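PDB 2I6X: hydrolase, haloacid dehalogenase-like family from Porphyromonas gingivalis, which is a predicted hydrolase of the haloacid dehalogenase-like (HAD) superfamily, whose physiological substrate is not established. Local coordinates for residues A[57-60]-A[61-65]. Residues are numbered along the deposited sequence; the frame is centred on the assembly and turned at random.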
ATOM      1  N   LYS A  57       9.278  14.314   2.914  1.00 64.44           N
ATOM      2  CA  LYS A  57      10.221  14.596   1.841  1.00 63.47           C
ATOM      3  C   LYS A  57       9.666  14.122   0.505  1.00 63.30           C
ATOM      4  O   LYS A  57       9.125  13.015   0.382  1.00 63.54           O
ATOM      5  CB  LYS A  57      11.580  13.950   2.112  1.00 63.27           C
ATOM      6  CG  LYS A  57      12.380  14.653   3.200  1.00 62.01           C
ATOM      7  CD  LYS A  57      13.623  13.868   3.574  1.00 61.91           C
ATOM      8  CE  LYS A  57      14.398  14.563   4.680  1.00 62.91           C
ATOM      9  NZ  LYS A  57      13.573  14.811   5.926  1.00 62.19           N
ATOM     10  N   SER A  58       9.790  14.977  -0.500  1.00 63.25           N
ATOM     11  CA  SER A  58       9.547  14.582  -1.879  1.00 63.21           C
ATOM     12  C   SER A  58      10.557  13.503  -2.291  1.00 63.02           C
ATOM     13  O   SER A  58      11.556  13.256  -1.591  1.00 62.15           O
ATOM     14  CB  SER A  58       9.666  15.798  -2.804  1.00 63.21           C
ATOM     15  OG  SER A  58      10.997  16.294  -2.815  1.00 63.41           O
ATOM     16  N   GLU A  59      10.297  12.874  -3.433  1.00 63.19           N
ATOM     17  CA  GLU A  59      11.197  11.869  -3.989  1.00 63.53           C
ATOM     18  C   GLU A  59      12.608  12.460  -4.138  1.00 64.13           C
ATOM     19  O   GLU A  59      13.585  11.894  -3.638  1.00 64.22           O
ATOM     20  CB  GLU A  59      10.614  11.358  -5.304  1.00 63.77           C
ATOM     21  CG  GLU A  59      11.353  10.213  -5.941  1.00 63.96           C
ATOM     22  CD  GLU A  59      12.646  10.662  -6.591  1.00 64.09           C
ATOM     23  OE1 GLU A  59      12.639  11.740  -7.236  1.00 65.28           O
ATOM     24  OE2 GLU A  59      13.663   9.946  -6.447  1.00 64.23           O
ATOM     25  N   GLU A  60      12.698  13.626  -4.776  1.00 64.75           N
ATOM     26  CA  GLU A  60      13.968  14.347  -4.966  1.00 65.60           C
ATOM     27  C   GLU A  60      14.697  14.613  -3.661  1.00 65.34           C
ATOM     28  O   GLU A  60      15.921  14.437  -3.581  1.00 65.34           O
ATOM     29  CB  GLU A  60      13.729  15.670  -5.716  1.00 65.98           C
ATOM     30  CG  GLU A  60      14.875  16.703  -5.644  1.00 69.72           C
ATOM     31  CD  GLU A  60      15.692  16.849  -6.932  1.00 72.76           C
ATOM     32  OE1 GLU A  60      16.319  17.922  -7.096  1.00 73.53           O
ATOM     33  OE2 GLU A  60      15.715  15.913  -7.767  1.00 75.07           O
ATOM     34  N   GLU A  61      13.944  15.054  -2.653  1.00 64.96           N
ATOM     35  CA  GLU A  61      14.493  15.348  -1.335  1.00 64.79           C
ATOM     36  C   GLU A  61      15.027  14.108  -0.602  1.00 64.51           C
ATOM     37  O   GLU A  61      16.109  14.157  -0.009  1.00 64.86           O
ATOM     38  CB  GLU A  61      13.463  16.085  -0.471  1.00 64.59           C
ATOM     39  CG  GLU A  61      13.217  17.531  -0.887  1.00 64.53           C
ATOM     40  CD  GLU A  61      12.146  18.196  -0.041  1.00 65.85           C
ATOM     41  OE1 GLU A  61      11.083  17.571   0.188  1.00 67.05           O
ATOM     42  OE2 GLU A  61      12.365  19.345   0.402  1.00 65.50           O
ATOM     43  N   PHE A  62      14.281  13.005  -0.667  1.00 63.88           N
ATOM     44  CA  PHE A  62      14.673  11.737  -0.049  1.00 63.44           C
ATOM     45  C   PHE A  62      15.959  11.162  -0.656  1.00 64.49           C
ATOM     46  O   PHE A  62      16.826  10.642   0.058  1.00 65.08           O
ATOM     47  CB  PHE A  62      13.514  10.739  -0.158  1.00 62.41           C
ATOM     48  CG  PHE A  62      13.916   9.291  -0.025  1.00 60.92           C
ATOM     49  CD1 PHE A  62      13.980   8.679   1.238  1.00 57.43           C
ATOM     50  CD2 PHE A  62      14.178   8.515  -1.178  1.00 58.79           C
ATOM     51  CE1 PHE A  62      14.323   7.311   1.368  1.00 58.46           C
ATOM     52  CE2 PHE A  62      14.536   7.138  -1.076  1.00 58.11           C
ATOM     53  CZ  PHE A  62      14.593   6.525   0.200  1.00 59.26           C
ATOM     54  N   ARG A  63      16.086  11.271  -1.969  1.00 64.49           N
ATOM     55  CA  ARG A  63      17.228  10.719  -2.652  1.00 65.55           C
ATOM     56  C   ARG A  63      18.485  11.551  -2.399  1.00 65.45           C
ATOM     57  O   ARG A  63      19.577  11.005  -2.212  1.00 65.39           O
ATOM     58  CB  ARG A  63      16.918  10.599  -4.143  1.00 65.79           C
ATOM     59  CG  ARG A  63      17.910   9.772  -4.917  1.00 68.00           C
ATOM     60  CD  ARG A  63      17.369   9.392  -6.285  1.00 69.34           C
ATOM     61  NE  ARG A  63      16.345  10.314  -6.780  1.00 70.13           N
ATOM     62  CZ  ARG A  63      16.600  11.434  -7.445  1.00 69.89           C
ATOM     63  NH1 ARG A  63      17.858  11.780  -7.675  1.00 69.49           N
ATOM     64  NH2 ARG A  63      15.601  12.220  -7.848  1.00 68.89           N
ATOM     65  N   THR A  64      18.315  12.871  -2.380  1.00 65.47           N
ATOM     66  CA  THR A  64      19.375  13.786  -2.020  1.00 64.99           C
ATOM     67  C   THR A  64      19.899  13.437  -0.627  1.00 64.98           C
ATOM     68  O   THR A  64      21.111  13.295  -0.428  1.00 64.86           O
ATOM     69  CB  THR A  64      18.886  15.258  -2.058  1.00 65.28           C
ATOM     70  OG1 THR A  64      18.453  15.582  -3.383  1.00 65.82           O
ATOM     71  CG2 THR A  64      20.014  16.236  -1.654  1.00 64.93           C
ATOM     72  N   GLU A  65      18.991  13.294   0.337  1.00 64.69           N
ATOM     73  CA  GLU A  65      19.407  12.955   1.695  1.00 64.74           C
ATOM     74  C   GLU A  65      20.012  11.558   1.805  1.00 64.01           C
ATOM     75  O   GLU A  65      20.954  11.359   2.569  1.00 64.10           O
ATOM     76  CB  GLU A  65      18.265  13.144   2.705  1.00 65.24           C
ATOM     77  CG  GLU A  65      17.788  14.567   2.831  1.00 67.13           C
ATOM     78  CD  GLU A  65      18.933  15.515   3.075  1.00 71.10           C
ATOM     79  OE1 GLU A  65      19.377  16.184   2.107  1.00 71.96           O
ATOM     80  OE2 GLU A  65      19.411  15.569   4.229  1.00 72.83           O
TER
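Arg63 grips the Glu59 carboxylate side-on through NE and NH2, a two-bond salt bridge one turn along helix 59-70. Followed outward, Arg63 CB lies 3.6 Å from Glu59 O, the carbonyl that also takes the Arg63 N-H. CG, anti to the backbone N (chi1 -168°), carries the chain out beside Glu59, and the bend at chi3 (24°) swings NE onto the carboxylate. Arg63 CD comes within 3.8 Å of Glu59 OE2. Arg63 NE then gives a nearly straight bond of 2.7 Å to Glu59 OE2, and Arg63 NH2 one of 3.1 Å to Glu59 OE1. Both oxygens use their syn lone pairs, and carboxylate and guanidinium lie 12° from coplanar, so the paired bonds hold the two groups flat against rotation. Glu60 OE2 approaches Arg63 NH2 only as a long salt bridge. Beside this pair Ser58, the N-cap, and Glu61 form a capping box: Glu61 N donates to Ser58 OG (3.2 Å), while Ser58 N returns a bond of 3.0 Å to the anti lone pair of Glu61 OE1. Helix 59-70 lies in the helical segment between strands 7-10 and 106-111, consistent with the cap domain of HAD enzymes: Arg63 and Phe62 rest on Val79 of helix 76-83, and Phe62 also packs against helix 48-54, edge-to-face with Phe49.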